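Local coordinates for protein L-serine ammonia-lyase (Rhizomucor miehei CAU432, PDB 5C3U) that belongs to the pyridoxal-phosphate-dependent enzymes and holds pyridoxal-5'-phosphate in a pocket of its alpha/beta fold, at residues I71-G76 with I142-S147; G93-I98 with G116-L121. One frame throughout, in Å; residues are numbered along the deposited sequence.

Contact 1 (I71-G76 with I142-S147); sequences IQFVCG and IYVPSS. With PLP (pyridoxal-5'-phosphate), chain B.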
ATOM      1  N   ILE A  71      20.076  -7.341 -16.483  1.00 31.37           N
ATOM      2  CA  ILE A  71      19.272  -8.157 -15.581  1.00 31.66           C
ATOM      3  C   ILE A  71      17.854  -8.302 -16.108  1.00 29.55           C
ATOM      4  O   ILE A  71      17.454  -7.631 -17.065  1.00 28.97           O
ATOM      5  CB  ILE A  71      19.223  -7.548 -14.171  1.00 32.57           C
ATOM      6  CG1 ILE A  71      18.711  -6.089 -14.239  1.00 33.45           C
ATOM      7  CG2 ILE A  71      20.590  -7.669 -13.510  1.00 33.39           C
ATOM      8  CD1 ILE A  71      18.317  -5.510 -12.897  1.00 34.75           C
ATOM      9  N   GLN A  72      17.098  -9.208 -15.495  1.00 27.99           N
ATOM     10  CA  GLN A  72      15.669  -9.295 -15.751  1.00 26.51           C
ATOM     11  C   GLN A  72      15.006  -9.086 -14.416  1.00 24.91           C
ATOM     12  O   GLN A  72      15.414  -9.715 -13.436  1.00 25.42           O
ATOM     13  CB  GLN A  72      15.268 -10.673 -16.294  1.00 28.55           C
ATOM     14  CG  GLN A  72      15.937 -11.071 -17.602  1.00 34.23           C
ATOM     15  CD  GLN A  72      17.235 -11.825 -17.377  1.00 37.57           C
ATOM     16  OE1 GLN A  72      17.326 -12.663 -16.480  1.00 39.46           O
ATOM     17  NE2 GLN A  72      18.249 -11.525 -18.187  1.00 39.15           N
ATOM     18  N   PHE A  73      14.004  -8.205 -14.343  1.00 24.36           N
ATOM     19  CA  PHE A  73      13.211  -8.174 -13.116  1.00 23.79           C
ATOM     20  C   PHE A  73      12.105  -9.211 -13.261  1.00 23.02           C
ATOM     21  O   PHE A  73      11.543  -9.350 -14.326  1.00 24.53           O
ATOM     22  CB  PHE A  73      12.574  -6.800 -12.890  1.00 23.87           C
ATOM     23  CG  PHE A  73      13.534  -5.734 -12.428  1.00 25.05           C
ATOM     24  CD1 PHE A  73      14.193  -5.853 -11.204  1.00 27.26           C
ATOM     25  CD2 PHE A  73      13.716  -4.583 -13.162  1.00 27.70           C
ATOM     26  CE1 PHE A  73      15.058  -4.854 -10.759  1.00 26.96           C
ATOM     27  CE2 PHE A  73      14.584  -3.578 -12.723  1.00 26.57           C
ATOM     28  CZ  PHE A  73      15.259  -3.725 -11.525  1.00 25.77           C
ATOM     29  N   VAL A  74      11.806  -9.942 -12.196  1.00 21.56           N
ATOM     30  CA  VAL A  74      10.759 -10.966 -12.241  1.00 22.53           C
ATOM     31  C   VAL A  74       9.799 -10.639 -11.105  1.00 22.03           C
ATOM     32  O   VAL A  74      10.231 -10.376  -9.972  1.00 21.64           O
ATOM     33  CB  VAL A  74      11.355 -12.389 -12.052  1.00 22.25           C
ATOM     34  CG1 VAL A  74      10.255 -13.451 -12.065  1.00 22.69           C
ATOM     35  CG2 VAL A  74      12.401 -12.674 -13.139  1.00 23.37           C
ATOM     36  N   CYS A  75       8.501 -10.651 -11.383  1.00 21.67           N
ATOM     37  CA  CYS A  75       7.541 -10.331 -10.337  1.00 20.96           C
ATOM     38  C   CYS A  75       6.182 -10.950 -10.585  1.00 21.06           C
ATOM     39  O   CYS A  75       5.664 -10.872 -11.697  1.00 20.53           O
ATOM     40  CB  CYS A  75       7.408  -8.806 -10.187  1.00 23.44           C
ATOM     41  SG  CYS A  75       6.528  -8.308  -8.687  1.00 25.61           S
ATOM     42  N   GLY A  76       5.629 -11.554  -9.536  1.00 19.69           N
ATOM     43  CA  GLY A  76       4.222 -11.986  -9.516  1.00 21.84           C
ATOM     44  C   GLY A  76       3.493 -11.556  -8.232  1.00 24.70           C
ATOM     45  O   GLY A  76       2.406 -12.070  -7.936  1.00 26.30           O
ATOM     46  N   ILE A 142      16.222 -11.095 -11.089  1.00 26.59           N
ATOM     47  CA  ILE A 142      16.078 -10.644  -9.719  1.00 25.98           C
ATOM     48  C   ILE A 142      14.585 -10.602  -9.417  1.00 24.76           C
ATOM     49  O   ILE A 142      13.832  -9.930 -10.123  1.00 24.45           O
ATOM     50  CB  ILE A 142      16.741  -9.258  -9.486  1.00 28.41           C
ATOM     51  CG1 ILE A 142      16.351  -8.656  -8.152  1.00 30.15           C
ATOM     52  CG2 ILE A 142      16.383  -8.293 -10.587  1.00 30.73           C
ATOM     53  CD1 ILE A 142      16.970  -9.366  -6.967  1.00 35.22           C
ATOM     54  N   TYR A 143      14.181 -11.358  -8.400  1.00 24.93           N
ATOM     55  CA  TYR A 143      12.795 -11.339  -7.956  1.00 24.87           C
ATOM     56  C   TYR A 143      12.515 -10.062  -7.154  1.00 24.22           C
ATOM     57  O   TYR A 143      13.303  -9.665  -6.294  1.00 23.61           O
ATOM     58  CB  TYR A 143      12.402 -12.582  -7.132  1.00 24.90           C
ATOM     59  CG  TYR A 143      10.908 -12.636  -7.044  1.00 25.34           C
ATOM     60  CD1 TYR A 143      10.164 -13.088  -8.138  1.00 25.67           C
ATOM     61  CD2 TYR A 143      10.224 -12.087  -5.945  1.00 26.12           C
ATOM     62  CE1 TYR A 143       8.788 -13.083  -8.123  1.00 25.82           C
ATOM     63  CE2 TYR A 143       8.824 -12.083  -5.915  1.00 25.90           C
ATOM     64  CZ  TYR A 143       8.124 -12.568  -7.022  1.00 26.19           C
ATOM     65  OH  TYR A 143       6.742 -12.560  -7.055  1.00 26.96           O
ATOM     66  N   VAL A 144      11.386  -9.415  -7.455  1.00 23.44           N
ATOM     67  CA  VAL A 144      11.002  -8.182  -6.766  1.00 23.70           C
ATOM     68  C   VAL A 144       9.880  -8.480  -5.786  1.00 23.95           C
ATOM     69  O   VAL A 144       8.746  -8.756  -6.193  1.00 24.42           O
ATOM     70  CB  VAL A 144      10.545  -7.082  -7.746  1.00 23.45           C
ATOM     71  CG1 VAL A 144      10.270  -5.783  -6.981  1.00 23.72           C
ATOM     72  CG2 VAL A 144      11.612  -6.833  -8.793  1.00 24.22           C
ATOM     73  N   PRO A 145      10.192  -8.480  -4.483  1.00 26.03           N
ATOM     74  CA  PRO A 145       9.108  -8.766  -3.551  1.00 25.97           C
ATOM     75  C   PRO A 145       8.189  -7.542  -3.395  1.00 25.54           C
ATOM     76  O   PRO A 145       8.549  -6.458  -3.826  1.00 24.38           O
ATOM     77  CB  PRO A 145       9.844  -9.075  -2.244  1.00 26.46           C
ATOM     78  CG  PRO A 145      11.166  -8.390  -2.358  1.00 25.95           C
ATOM     79  CD  PRO A 145      11.425  -8.033  -3.814  1.00 26.78           C
ATOM     80  N   SER A 146       7.016  -7.715  -2.791  1.00 26.71           N
ATOM     81  CA  SER A 146       6.104  -6.584  -2.657  1.00 24.77           C
ATOM     82  C   SER A 146       6.426  -5.727  -1.421  1.00 26.14           C
ATOM     83  O   SER A 146       6.131  -4.536  -1.406  1.00 26.59           O
ATOM     84  CB  SER A 146       4.655  -7.092  -2.596  1.00 24.63           C
ATOM     85  OG  SER A 146       4.470  -7.860  -1.407  1.00 25.71           O
ATOM     86  N   SER A 147       6.999  -6.334  -0.375  1.00 26.15           N
ATOM     87  CA  SER A 147       7.005  -5.705   0.949  1.00 28.28           C
ATOM     88  C   SER A 147       8.278  -5.913   1.774  1.00 28.71           C
ATOM     89  O   SER A 147       8.767  -4.969   2.384  1.00 29.95           O
ATOM     90  CB  SER A 147       5.809  -6.229   1.788  1.00 29.30           C
ATOM     91  OG  SER A 147       4.605  -6.246   1.036  1.00 31.65           O
TER
HETATM   92  N1  PLP B 401      -2.404  -0.298  -0.420  1.00 26.72           N
HETATM   93  C2  PLP B 401      -2.071  -0.506  -1.706  1.00 26.55           C
HETATM   94  C2A PLP B 401      -2.950  -0.045  -2.844  1.00 26.39           C
HETATM   95  C3  PLP B 401      -0.826  -1.214  -2.011  1.00 26.84           C
HETATM   96  O3  PLP B 401      -0.457  -1.437  -3.311  1.00 28.00           O
HETATM   97  C4  PLP B 401       0.009  -1.631  -0.863  1.00 27.32           C
HETATM   98  C4A PLP B 401       1.287  -2.316  -1.111  1.00 27.96           C
HETATM   99  C5  PLP B 401      -0.458  -1.350   0.519  1.00 28.88           C
HETATM  100  C6  PLP B 401      -1.674  -0.672   0.656  1.00 27.81           C
HETATM  101  C5A PLP B 401       0.344  -1.761   1.755  1.00 29.08           C
HETATM  102  O4P PLP B 401       1.209  -2.833   1.399  1.00 29.63           O
HETATM  103  P   PLP B 401       2.388  -3.503   2.285  1.00 24.57           P
HETATM  104  O1P PLP B 401       3.635  -2.718   2.071  1.00 26.22           O
HETATM  105  O2P PLP B 401       1.926  -3.584   3.751  1.00 25.29           O
HETATM  106  O3P PLP B 401       2.399  -4.847   1.646  1.00 26.21           O
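Phe73 and Ile142 pair across two parallel strands, their side chains side by side on the face they share with Val144. This is the tight part: Ile142 CG2 presses to 3.3 Å from Phe73 CD1. Ile142 turns CG1 anti to the backbone N (chi1 168°), which sets CG2 in the crowded position between N and the carbonyl carbon, where it meets the ring. Val144 CG2 reaches the same CD1 at 3.7 Å, and Ile71 CD1 rests on one face of the ring. Three backbone hydrogen bonds, Ile142 N to Gln72 O, Val74 N to Ile142 O and Val144 N to Val74 O, span 2.8 to 2.9 Å.

Val74 and Tyr143 approach less closely, CG1 to CD1 3.9 Å, their side chains crossing at about a right angle; solvent comes near at the partly exposed Ile142 and Tyr143. The tyrosine ring folds back along the strand edge, one face covering Val74 O. Tyr143 OH accepts Gly76 N at 2.9 Å (N-H...O 157°) and also bonds Ser77 OG, pinning the phenol at its far end. Beyond the strand, Ser146 OG donates to Ser147 OG, which donates to phosphate oxygen O3P of pyridoxal-5'-phosphate at 2.7 Å; Asn80 and backbone N atoms of Gly180-Gly182 and Leu184 also bond the cofactor. Helices 52-67 and 79-92 close over the Phe73 face through Phe59 and Val85, while strand 95-100 flanks strand 72-75 on its other edge.

Contact 2 (G93-I98 with G116-L121); sequences GVEAII and GSHLIL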
ATOM      1  N   GLY A  93      15.329   0.787 -18.692  1.00 30.53           N
ATOM      2  CA  GLY A  93      15.807   0.034 -19.861  1.00 32.65           C
ATOM      3  C   GLY A  93      16.182  -1.420 -19.581  1.00 33.45           C
ATOM      4  O   GLY A  93      17.198  -1.916 -20.087  1.00 34.06           O
ATOM      5  N   VAL A  94      15.365  -2.108 -18.783  1.00 29.99           N
ATOM      6  CA  VAL A  94      15.662  -3.455 -18.315  1.00 29.57           C
ATOM      7  C   VAL A  94      14.506  -4.373 -18.692  1.00 29.47           C
ATOM      8  O   VAL A  94      13.360  -3.922 -18.772  1.00 29.97           O
ATOM      9  CB  VAL A  94      15.928  -3.433 -16.785  1.00 32.63           C
ATOM     10  CG1 VAL A  94      15.426  -4.678 -16.101  1.00 35.11           C
ATOM     11  CG2 VAL A  94      17.407  -3.196 -16.513  1.00 33.50           C
ATOM     12  N   GLU A  95      14.808  -5.639 -18.957  1.00 29.76           N
ATOM     13  CA  GLU A  95      13.776  -6.668 -19.169  1.00 31.03           C
ATOM     14  C   GLU A  95      12.932  -6.958 -17.921  1.00 29.96           C
ATOM     15  O   GLU A  95      13.455  -7.043 -16.808  1.00 29.11           O
ATOM     16  CB  GLU A  95      14.455  -7.965 -19.614  1.00 36.44           C
ATOM     17  CG  GLU A  95      13.642  -8.862 -20.524  1.00 45.60           C
ATOM     18  CD  GLU A  95      14.507  -9.484 -21.611  1.00 49.94           C
ATOM     19  OE1 GLU A  95      15.569 -10.062 -21.284  1.00 54.40           O
ATOM     20  OE2 GLU A  95      14.136  -9.375 -22.800  1.00 54.07           O
ATOM     21  N   ALA A  96      11.629  -7.136 -18.104  1.00 26.62           N
ATOM     22  CA  ALA A  96      10.778  -7.546 -16.972  1.00 25.60           C
ATOM     23  C   ALA A  96       9.929  -8.744 -17.385  1.00 25.12           C
ATOM     24  O   ALA A  96       9.403  -8.804 -18.517  1.00 26.89           O
ATOM     25  CB  ALA A  96       9.896  -6.399 -16.495  1.00 25.40           C
ATOM     26  N   ILE A  97       9.864  -9.720 -16.490  1.00 25.93           N
ATOM     27  CA  ILE A  97       9.027 -10.896 -16.657  1.00 26.83           C
ATOM     28  C   ILE A  97       7.956 -10.800 -15.563  1.00 25.48           C
ATOM     29  O   ILE A  97       8.268 -10.860 -14.361  1.00 25.65           O
ATOM     30  CB  ILE A  97       9.849 -12.214 -16.499  1.00 30.00           C
ATOM     31  CG1 ILE A  97      10.954 -12.298 -17.563  1.00 33.14           C
ATOM     32  CG2 ILE A  97       8.932 -13.436 -16.526  1.00 31.32           C
ATOM     33  CD1 ILE A  97      12.209 -12.997 -17.078  1.00 35.45           C
ATOM     34  N   ILE A  98       6.703 -10.686 -15.983  1.00 25.24           N
ATOM     35  CA  ILE A  98       5.625 -10.413 -15.052  1.00 23.94           C
ATOM     36  C   ILE A  98       4.575 -11.530 -15.095  1.00 22.83           C
ATOM     37  O   ILE A  98       4.102 -11.872 -16.168  1.00 25.09           O
ATOM     38  CB  ILE A  98       4.959  -9.046 -15.368  1.00 23.77           C
ATOM     39  CG1 ILE A  98       5.965  -7.894 -15.207  1.00 25.24           C
ATOM     40  CG2 ILE A  98       3.711  -8.844 -14.511  1.00 23.83           C
ATOM     41  CD1 ILE A  98       6.624  -7.795 -13.840  1.00 24.43           C
ATOM     42  N   GLY A 116       6.164  -2.979 -22.426  1.00 29.46           N
ATOM     43  CA  GLY A 116       7.116  -3.878 -23.078  1.00 30.72           C
ATOM     44  C   GLY A 116       7.559  -5.059 -22.222  1.00 30.90           C
ATOM     45  O   GLY A 116       8.508  -5.779 -22.584  1.00 29.08           O
ATOM     46  N   SER A 117       6.884  -5.268 -21.089  1.00 29.76           N
ATOM     47  CA  SER A 117       7.167  -6.423 -20.244  1.00 29.07           C
ATOM     48  C   SER A 117       6.694  -7.705 -20.904  1.00 29.81           C
ATOM     49  O   SER A 117       5.791  -7.682 -21.737  1.00 32.00           O
ATOM     50  CB  SER A 117       6.454  -6.306 -18.900  1.00 28.80           C
ATOM     51  OG  SER A 117       6.811  -5.124 -18.230  1.00 29.89           O
ATOM     52  N   HIS A 118       7.295  -8.818 -20.516  1.00 28.16           N
ATOM     53  CA  HIS A 118       6.793 -10.134 -20.900  1.00 30.98           C
ATOM     54  C   HIS A 118       5.786 -10.621 -19.907  1.00 31.66           C
ATOM     55  O   HIS A 118       6.110 -10.888 -18.748  1.00 32.26           O
ATOM     56  CB  HIS A 118       7.955 -11.092 -21.118  1.00 34.87           C
ATOM     57  CG  HIS A 118       8.951 -10.563 -22.117  1.00 38.55           C
ATOM     58  ND1 HIS A 118      10.110  -9.982 -21.751  1.00 42.14           N
ATOM     59  CD2 HIS A 118       8.887 -10.472 -23.509  1.00 42.26           C
ATOM     60  CE1 HIS A 118      10.775  -9.570 -22.854  1.00 42.77           C
ATOM     61  NE2 HIS A 118      10.026  -9.871 -23.929  1.00 43.19           N
ATOM     62  N   LEU A 119       4.539 -10.720 -20.361  1.00 30.80           N
ATOM     63  CA  LEU A 119       3.431 -11.047 -19.483  1.00 30.69           C
ATOM     64  C   LEU A 119       3.046 -12.513 -19.579  1.00 30.30           C
ATOM     65  O   LEU A 119       2.835 -13.035 -20.667  1.00 29.72           O
ATOM     66  CB  LEU A 119       2.224 -10.161 -19.811  1.00 32.66           C
ATOM     67  CG  LEU A 119       0.943 -10.365 -19.000  1.00 33.31           C
ATOM     68  CD1 LEU A 119       1.207 -10.080 -17.523  1.00 32.85           C
ATOM     69  CD2 LEU A 119      -0.144  -9.460 -19.552  1.00 35.61           C
ATOM     70  N   ILE A 120       2.961 -13.174 -18.427  1.00 27.55           N
ATOM     71  CA  ILE A 120       2.494 -14.551 -18.328  1.00 30.40           C
ATOM     72  C   ILE A 120       1.236 -14.590 -17.461  1.00 31.78           C
ATOM     73  O   ILE A 120       1.205 -13.987 -16.384  1.00 31.16           O
ATOM     74  CB  ILE A 120       3.601 -15.439 -17.714  1.00 30.83           C
ATOM     75  CG1 ILE A 120       4.813 -15.453 -18.654  1.00 31.91           C
ATOM     76  CG2 ILE A 120       3.096 -16.851 -17.413  1.00 30.93           C
ATOM     77  CD1 ILE A 120       6.129 -15.784 -18.008  1.00 32.42           C
ATOM     78  N   LEU A 121       0.205 -15.294 -17.928  1.00 31.97           N
ATOM     79  CA  LEU A 121      -1.027 -15.446 -17.164  1.00 33.00           C
ATOM     80  C   LEU A 121      -1.050 -16.805 -16.495  1.00 32.18           C
ATOM     81  O   LEU A 121      -1.050 -17.840 -17.168  1.00 33.32           O
ATOM     82  CB  LEU A 121      -2.260 -15.239 -18.056  1.00 36.91           C
ATOM     83  CG  LEU A 121      -2.772 -13.799 -18.167  1.00 41.22           C
ATOM     84  CD1 LEU A 121      -1.897 -12.953 -19.078  1.00 41.37           C
ATOM     85  CD2 LEU A 121      -4.217 -13.771 -18.660  1.00 45.86           C
TER
HETATM   86  O   HOH W   1      10.766  -6.455 -20.814  1.00 36.77           O
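Ile98 N gives His118 O an almost straight hydrogen bond, 2.8 Å at 177°, in the middle of three that join the parallel strands. Ile98 O takes Ile120 N at 2.8 Å, and one step earlier His118 N reaches Ala96 O at 2.9 Å. Before that pair, a water bridges the two backbones, accepting from Ala96 N and donating to Gly116 O.

Glu95 and His118 meet at the exposed surface. Glu95 OE2 comes up at the edge of the imidazole, 3.4 Å from His118 CE1, with carboxylate and ring planes 58° apart. OE2 stays 4.2 Å from His118 ND1, too far for a salt bridge, though the carboxylate would probably favour a protonated ring. On that same face Ile97 CG2 packs against Ile120 CD1 at 3.9 Å, the two side chains pointing the same way.

The opposite face is the more buried. With chi1 at -62°, Ile98 puts CG1 beside the backbone N and CG2 anti to it, bringing CG2 4.1 Å from Leu119 CD1, while CG1 touches Ser117 CB and the Ser117 hydroxyl bonds Ser86 OG. Ile112 of helix 106-114 lies against Ile98, Ser117 and Leu119. That helix ends in a Schellman motif at Gly116, and strand 95-100, helix 106-114 and strand 118-121 together make a classical beta-alpha-beta crossover.

Overall arrangement
Both contacts belong to one four-stranded parallel sheet, where strand 72-75 of contact 1 neighbours strand 95-100 of contact 2. Phe73 joins them: its N and O probably bond Glu95 O and Ile97 N, each at 2.8 Å, and its ring packs on Val94. Along the chain, contact 2 is nested within the loop that contact 1 closes. Each joins an inner strand to an outermost one, 141-143 in contact 1 and 118-121 in contact 2; the difference lies in burial. Contact 1 is buried, mostly aromatic and aliphatic with one gripped phenol hydroxyl, and its second segment runs on to the phosphate of pyridoxal-5'-phosphate. Contact 2 is only partly buried, with a glutamate, a histidine and a bridging water on its solvent side.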